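Local coordinates for protein aminoglycoside 6'-n-acetyltransferase (Salmonella choleraesuis, PDB 2VBQ) that transfers an acetyl group from acetyl-CoA to the 6'-amino group of aminoglycoside antibiotics, such as kanamycin B and tobramycin, and thereby confers resistance to them, at residues T141-Q144 with K145-A149; F152-T155 with E156-I159. All blocks are in the same frame, centred on the assembly; numbering follows the deposited sequence.

Interaction 1: T141-Q144 with K145-A149; sequences TISQ and KVHQA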
ATOM      1  N   THR A 141      -9.255 -15.587   9.513  1.00 22.09           N
ATOM      2  CA  THR A 141      -9.344 -16.709   8.587  1.00 21.77           C
ATOM      3  C   THR A 141     -10.598 -16.624   7.715  1.00 20.44           C
ATOM      4  O   THR A 141     -10.550 -16.999   6.555  1.00 20.62           O
ATOM      5  CB  THR A 141      -9.267 -18.079   9.323  1.00 22.33           C
ATOM      6  OG1 THR A 141     -10.181 -18.065  10.414  1.00 24.15           O
ATOM      7  CG2 THR A 141      -7.864 -18.313   9.884  1.00 23.35           C
ATOM      8  N   ILE A 142     -11.698 -16.090   8.249  1.00 20.09           N
ATOM      9  CA  ILE A 142     -12.933 -15.934   7.452  1.00 20.10           C
ATOM     10  C   ILE A 142     -12.666 -14.984   6.268  1.00 19.54           C
ATOM     11  O   ILE A 142     -13.031 -15.270   5.118  1.00 19.68           O
ATOM     12  CB  ILE A 142     -14.134 -15.454   8.303  1.00 20.36           C
ATOM     13  CG1 ILE A 142     -14.663 -16.610   9.187  1.00 20.86           C
ATOM     14  CG2 ILE A 142     -15.285 -14.932   7.400  1.00 20.76           C
ATOM     15  CD1 ILE A 142     -15.648 -16.161  10.246  1.00 20.60           C
ATOM     16  N   SER A 143     -11.988 -13.876   6.555  1.00 19.04           N
ATOM     17  CA  SER A 143     -11.621 -12.928   5.499  1.00 19.22           C
ATOM     18  C   SER A 143     -10.766 -13.574   4.416  1.00 17.79           C
ATOM     19  O   SER A 143     -10.984 -13.331   3.243  1.00 17.02           O
ATOM     20  CB  SER A 143     -10.903 -11.702   6.048  1.00 18.89           C
ATOM     21  OG  SER A 143     -10.598 -10.844   4.956  1.00 21.39           O
ATOM     22  N   GLN A 144      -9.785 -14.379   4.814  1.00 18.82           N
ATOM     23  CA  GLN A 144      -8.942 -15.090   3.838  1.00 18.98           C
ATOM     24  C   GLN A 144      -9.805 -15.985   2.935  1.00 18.53           C
ATOM     25  O   GLN A 144      -9.710 -15.919   1.717  1.00 18.26           O
ATOM     26  CB  GLN A 144      -7.856 -15.892   4.567  1.00 19.42           C
ATOM     27  CG  GLN A 144      -6.924 -15.006   5.440  1.00 19.61           C
ATOM     28  CD  GLN A 144      -6.103 -15.808   6.421  1.00 20.53           C
ATOM     29  OE1 GLN A 144      -5.590 -16.879   6.080  1.00 24.08           O
ATOM     30  NE2 GLN A 144      -5.973 -15.303   7.647  1.00 20.45           N
ATOM     31  N   LYS A 145     -10.673 -16.793   3.542  1.00 18.96           N
ATOM     32  CA  LYS A 145     -11.598 -17.668   2.792  1.00 19.14           C
ATOM     33  C   LYS A 145     -12.492 -16.886   1.824  1.00 18.33           C
ATOM     34  O   LYS A 145     -12.651 -17.256   0.651  1.00 17.93           O
ATOM     35  CB  LYS A 145     -12.464 -18.472   3.773  1.00 20.41           C
ATOM     36  CG  LYS A 145     -11.662 -19.524   4.556  1.00 24.46           C
ATOM     37  CD  LYS A 145     -12.385 -19.888   5.855  1.00 30.10           C
ATOM     38  CE  LYS A 145     -11.697 -21.064   6.553  1.00 34.46           C
ATOM     39  NZ  LYS A 145     -12.442 -21.456   7.785  1.00 34.75           N
ATOM     40  N   VAL A 146     -13.047 -15.781   2.330  1.00 17.70           N
ATOM     41  CA  VAL A 146     -13.846 -14.863   1.532  1.00 16.18           C
ATOM     42  C   VAL A 146     -13.057 -14.335   0.336  1.00 15.64           C
ATOM     43  O   VAL A 146     -13.529 -14.403  -0.798  1.00 14.68           O
ATOM     44  CB  VAL A 146     -14.403 -13.674   2.402  1.00 16.58           C
ATOM     45  CG1 VAL A 146     -15.052 -12.597   1.525  1.00 15.06           C
ATOM     46  CG2 VAL A 146     -15.402 -14.182   3.436  1.00 16.14           C
ATOM     47  N   HIS A 147     -11.858 -13.796   0.573  1.00 15.30           N
ATOM     48  CA  HIS A 147     -11.075 -13.216  -0.554  1.00 15.46           C
ATOM     49  C   HIS A 147     -10.855 -14.304  -1.645  1.00 15.32           C
ATOM     50  O   HIS A 147     -11.071 -14.083  -2.835  1.00 15.18           O
ATOM     51  CB  HIS A 147      -9.737 -12.634  -0.073  1.00 14.72           C
ATOM     52  CG  HIS A 147      -9.832 -11.251   0.520  1.00 16.04           C
ATOM     53  ND1 HIS A 147     -10.071 -11.029   1.861  1.00 15.14           N
ATOM     54  CD2 HIS A 147      -9.679 -10.024  -0.040  1.00 16.81           C
ATOM     55  CE1 HIS A 147     -10.066  -9.726   2.101  1.00 17.29           C
ATOM     56  NE2 HIS A 147      -9.840  -9.094   0.963  1.00 17.84           N
ATOM     57  N   GLN A 148     -10.484 -15.489  -1.208  1.00 16.06           N
ATOM     58  CA  GLN A 148     -10.208 -16.589  -2.145  1.00 18.43           C
ATOM     59  C   GLN A 148     -11.417 -17.143  -2.881  1.00 17.71           C
ATOM     60  O   GLN A 148     -11.317 -17.459  -4.051  1.00 18.36           O
ATOM     61  CB  GLN A 148      -9.453 -17.675  -1.424  1.00 19.02           C
ATOM     62  CG  GLN A 148      -8.092 -17.147  -1.087  1.00 22.03           C
ATOM     63  CD  GLN A 148      -7.307 -18.085  -0.243  1.00 25.48           C
ATOM     64  OE1 GLN A 148      -6.187 -18.449  -0.601  1.00 29.44           O
ATOM     65  NE2 GLN A 148      -7.878 -18.492   0.887  1.00 23.65           N
ATOM     66  N   ALA A 149     -12.566 -17.169  -2.222  1.00 19.05           N
ATOM     67  CA  ALA A 149     -13.832 -17.581  -2.863  1.00 18.96           C
ATOM     68  C   ALA A 149     -14.239 -16.611  -3.970  1.00 19.91           C
ATOM     69  O   ALA A 149     -14.784 -17.025  -5.007  1.00 20.46           O
ATOM     70  CB  ALA A 149     -14.926 -17.721  -1.831  1.00 18.81           C
TER
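Ser-143 and His-147, one helical turn apart, are joined twice at a single carbonyl. Ser-143 O accepts the backbone N-H of His-147, as an alpha-helix requires, and also the ring N-H: His-147 ND1 stands 2.8 Å from Ser-143 O. The two donors arrive from opposite faces of the carbonyl plane, ND1 lying 54° out of it, well off the lone-pair directions. From the histidine's side the oxygen is nearly in the ring plane, so the bond helps to fix the imidazole's rotation and presents the edge of the ring to the preceding turn. With CG beside its own backbone N (chi1 -81°), the ring folds back toward that turn. The Ser-143 hydroxyl also lies at this edge, OG 3.1 Å from CE1 of His-147, and is hydrogen-bonded to Thr-136 OG1.

The same theme recurs weakly one residue on. Gln-148 extends alongside the helix, and its amide NE2 makes a weak bond of 3.3 Å to Gln-144 O, which already receives Gln-148 N. The one apolar pair of side chains is Ile-142 and Val-146, which cross obliquely with their CG2 methyls 4.0 Å apart. The stem of Lys-145 runs back over Thr-141, its CG 3.4 Å from Thr-141 O.

The bound bisubstrate analogue touches Ile-142, Ser-143, Lys-145 and Val-146; this flank lines its pocket next to the acetyl-CoA-binding Asn-140 and Ala-113, consistent with a place in the coenzyme site. Inward, Ser-143 and His-147 bond to Thr-136 and Ser-134 of strand 131-136, an outermost strand of the sheet within the chain. His-147 meets Phe-152 edge-to-face and stacks on Tyr-161 of the second subunit, placing helix 141-149 between strand 131-136, the turn leading into strand 153-164, and the dimer partner.

Interaction 2: F152-T155 with E156-I159; sequences FEET and ERVI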
ATOM      1  N   PHE A 152      -9.775 -13.758  -5.559  1.00 18.50           N
ATOM      2  CA  PHE A 152      -8.487 -13.135  -5.217  1.00 18.59           C
ATOM      3  C   PHE A 152      -7.512 -14.267  -4.976  1.00 19.34           C
ATOM      4  O   PHE A 152      -7.888 -15.283  -4.401  1.00 19.81           O
ATOM      5  CB  PHE A 152      -8.575 -12.352  -3.902  1.00 17.63           C
ATOM      6  CG  PHE A 152      -9.281 -11.008  -4.014  1.00 18.37           C
ATOM      7  CD1 PHE A 152     -10.676 -10.930  -3.929  1.00 16.82           C
ATOM      8  CD2 PHE A 152      -8.539  -9.827  -4.167  1.00 16.39           C
ATOM      9  CE1 PHE A 152     -11.333  -9.680  -3.983  1.00 19.48           C
ATOM     10  CE2 PHE A 152      -9.177  -8.572  -4.214  1.00 18.17           C
ATOM     11  CZ  PHE A 152     -10.577  -8.499  -4.146  1.00 16.73           C
ATOM     12  N   GLU A 153      -6.266 -14.081  -5.388  1.00 18.79           N
ATOM     13  CA  GLU A 153      -5.198 -14.975  -4.988  1.00 20.86           C
ATOM     14  C   GLU A 153      -4.204 -14.265  -4.075  1.00 19.88           C
ATOM     15  O   GLU A 153      -3.908 -13.075  -4.259  1.00 18.47           O
ATOM     16  CB  GLU A 153      -4.521 -15.578  -6.222  1.00 20.88           C
ATOM     17  CG  GLU A 153      -5.540 -16.427  -7.027  1.00 23.25           C
ATOM     18  CD  GLU A 153      -4.995 -16.991  -8.324  1.00 26.29           C
ATOM     19  OE1 GLU A 153      -3.855 -17.498  -8.325  1.00 31.16           O
ATOM     20  OE2 GLU A 153      -5.735 -16.939  -9.348  1.00 34.37           O
ATOM     21  N   GLU A 154      -3.723 -14.999  -3.079  1.00 19.79           N
ATOM     22  CA  GLU A 154      -2.659 -14.517  -2.213  1.00 20.47           C
ATOM     23  C   GLU A 154      -1.411 -14.213  -3.030  1.00 20.07           C
ATOM     24  O   GLU A 154      -1.013 -14.999  -3.881  1.00 20.01           O
ATOM     25  CB  GLU A 154      -2.335 -15.542  -1.146  1.00 20.31           C
ATOM     26  CG  GLU A 154      -1.106 -15.186  -0.323  1.00 21.94           C
ATOM     27  CD  GLU A 154      -0.912 -16.065   0.896  1.00 23.83           C
ATOM     28  OE1 GLU A 154      -1.874 -16.770   1.299  1.00 26.08           O
ATOM     29  OE2 GLU A 154       0.202 -16.021   1.483  1.00 23.32           O
ATOM     30  N   THR A 155      -0.784 -13.075  -2.758  1.00 19.42           N
ATOM     31  CA  THR A 155       0.417 -12.702  -3.503  1.00 18.35           C
ATOM     32  C   THR A 155       1.652 -12.746  -2.605  1.00 18.76           C
ATOM     33  O   THR A 155       2.664 -13.328  -2.976  1.00 19.65           O
ATOM     34  CB  THR A 155       0.274 -11.298  -4.153  1.00 18.30           C
ATOM     35  OG1 THR A 155      -0.086 -10.342  -3.154  1.00 15.72           O
ATOM     36  CG2 THR A 155      -0.796 -11.293  -5.230  1.00 18.65           C
ATOM     37  N   GLU A 156       1.574 -12.126  -1.438  1.00 18.26           N
ATOM     38  CA  GLU A 156       2.702 -12.096  -0.488  1.00 18.87           C
ATOM     39  C   GLU A 156       2.193 -11.717   0.874  1.00 19.07           C
ATOM     40  O   GLU A 156       1.135 -11.111   1.010  1.00 19.55           O
ATOM     41  CB  GLU A 156       3.821 -11.108  -0.923  1.00 18.20           C
ATOM     42  CG  GLU A 156       3.333  -9.686  -1.263  1.00 17.29           C
ATOM     43  CD  GLU A 156       4.431  -8.784  -1.858  1.00 18.92           C
ATOM     44  OE1 GLU A 156       5.026  -9.183  -2.872  1.00 19.20           O
ATOM     45  OE2 GLU A 156       4.685  -7.675  -1.319  1.00 16.67           O
ATOM     46  N   ARG A 157       2.964 -12.085   1.883  1.00 19.76           N
ATOM     47  CA  ARG A 157       2.706 -11.708   3.248  1.00 19.92           C
ATOM     48  C   ARG A 157       3.844 -10.792   3.671  1.00 20.00           C
ATOM     49  O   ARG A 157       4.997 -11.044   3.317  1.00 21.02           O
ATOM     50  CB  ARG A 157       2.655 -12.947   4.144  1.00 20.60           C
ATOM     51  CG  ARG A 157       1.595 -13.929   3.727  1.00 20.74           C
ATOM     52  CD  ARG A 157       1.418 -15.055   4.721  1.00 22.52           C
ATOM     53  NE  ARG A 157       0.320 -15.889   4.239  1.00 23.07           N
ATOM     54  CZ  ARG A 157      -0.570 -16.516   5.003  1.00 23.61           C
ATOM     55  NH1 ARG A 157      -0.513 -16.470   6.339  1.00 21.05           N
ATOM     56  NH2 ARG A 157      -1.520 -17.217   4.403  1.00 23.41           N
ATOM     57  N   VAL A 158       3.534  -9.742   4.420  1.00 19.34           N
ATOM     58  CA  VAL A 158       4.563  -8.783   4.830  1.00 19.12           C
ATOM     59  C   VAL A 158       4.415  -8.280   6.249  1.00 18.89           C
ATOM     60  O   VAL A 158       3.339  -8.348   6.828  1.00 18.91           O
ATOM     61  CB  VAL A 158       4.624  -7.550   3.875  1.00 19.48           C
ATOM     62  CG1 VAL A 158       5.060  -7.989   2.456  1.00 17.95           C
ATOM     63  CG2 VAL A 158       3.284  -6.834   3.852  1.00 18.35           C
ATOM     64  N   ILE A 159       5.516  -7.758   6.786  1.00 18.49           N
ATOM     65  CA  ILE A 159       5.532  -7.045   8.048  1.00 17.90           C
ATOM     66  C   ILE A 159       5.765  -5.566   7.766  1.00 18.07           C
ATOM     67  O   ILE A 159       6.732  -5.219   7.103  1.00 18.00           O
ATOM     68  CB  ILE A 159       6.673  -7.543   8.982  1.00 18.18           C
ATOM     69  CG1 ILE A 159       6.709  -9.081   9.057  1.00 17.94           C
ATOM     70  CG2 ILE A 159       6.530  -6.888  10.375  1.00 16.04           C
ATOM     71  CD1 ILE A 159       8.024  -9.677   9.675  1.00 18.96           C
TER
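Glu-154 and Arg-157 meet across a kink in strand 153-164, where the direction of the chain turns by 46° between 153-155 and 156-159. Thr-155 has a helix-like psi of -49°, and Glu-156 returns to a very extended conformation. These angles are close to those of a classic beta bulge, and Glu-156 N, buried here, has no hydrogen-bond partner in the model. With the chain turned at Thr-155, Glu-154 and Arg-157, three residues apart, leave the strand on the same side.

Glu-154 exploits this, reaching the guanidinium of Arg-157 in a two-pronged, side-on salt bridge. Arg-157 NE gives a nearly straight bond of 2.8 Å to Glu-154 OE2, and Arg-157 NH2 a longer one, 3.2 Å, to Glu-154 OE1. Both oxygens lie close to the guanidinium plane. The carboxylate is turned 38° against that plane, however: OE1 is met on its syn side, whereas NE comes to OE2 from above the carboxylate. An extended glutamate, with CG anti to N, crosses the arginine chain at about a right angle, and Glu-154 OE2 also touches Arg-157 CG at 3.4 Å.

Glu-156 carries its carboxylate elsewhere, with OE2 hydrogen-bonded to Asn-88 ND2 and to a nitrogen of a bound analogue, near Tyr-86. Six residues from Glu-153 to Ile-159, all but Thr-155, pair with an antiparallel strand of the second subunit. A bulge-like irregularity in an intersubunit beta ladder, bridged by a surface ion pair, thus occurs beside an aminoglycoside-binding glutamate of this GNAT dimer.

In the fold
The two interactions follow one another along the chain, interaction 1 closing in helix 141-149 just before interaction 2 opens in the loop immediately ahead of strand 153-164. Their centres lie 12 Å apart, on the same side of the chain's centre, and they touch where His-147 O faces Phe-152 N at 3.0 Å, probably a hydrogen bond. Both border the second subunit. They serve different ligand pockets: residues 141-149 contribute to the larger one, with the acetyl-CoA site, while Glu-156 and Val-158 join Tyr-86 and Asn-88 at another, probably belonging to the partner subunit. A substrate-binding residue thus lies in the strand that pairs with the second subunit.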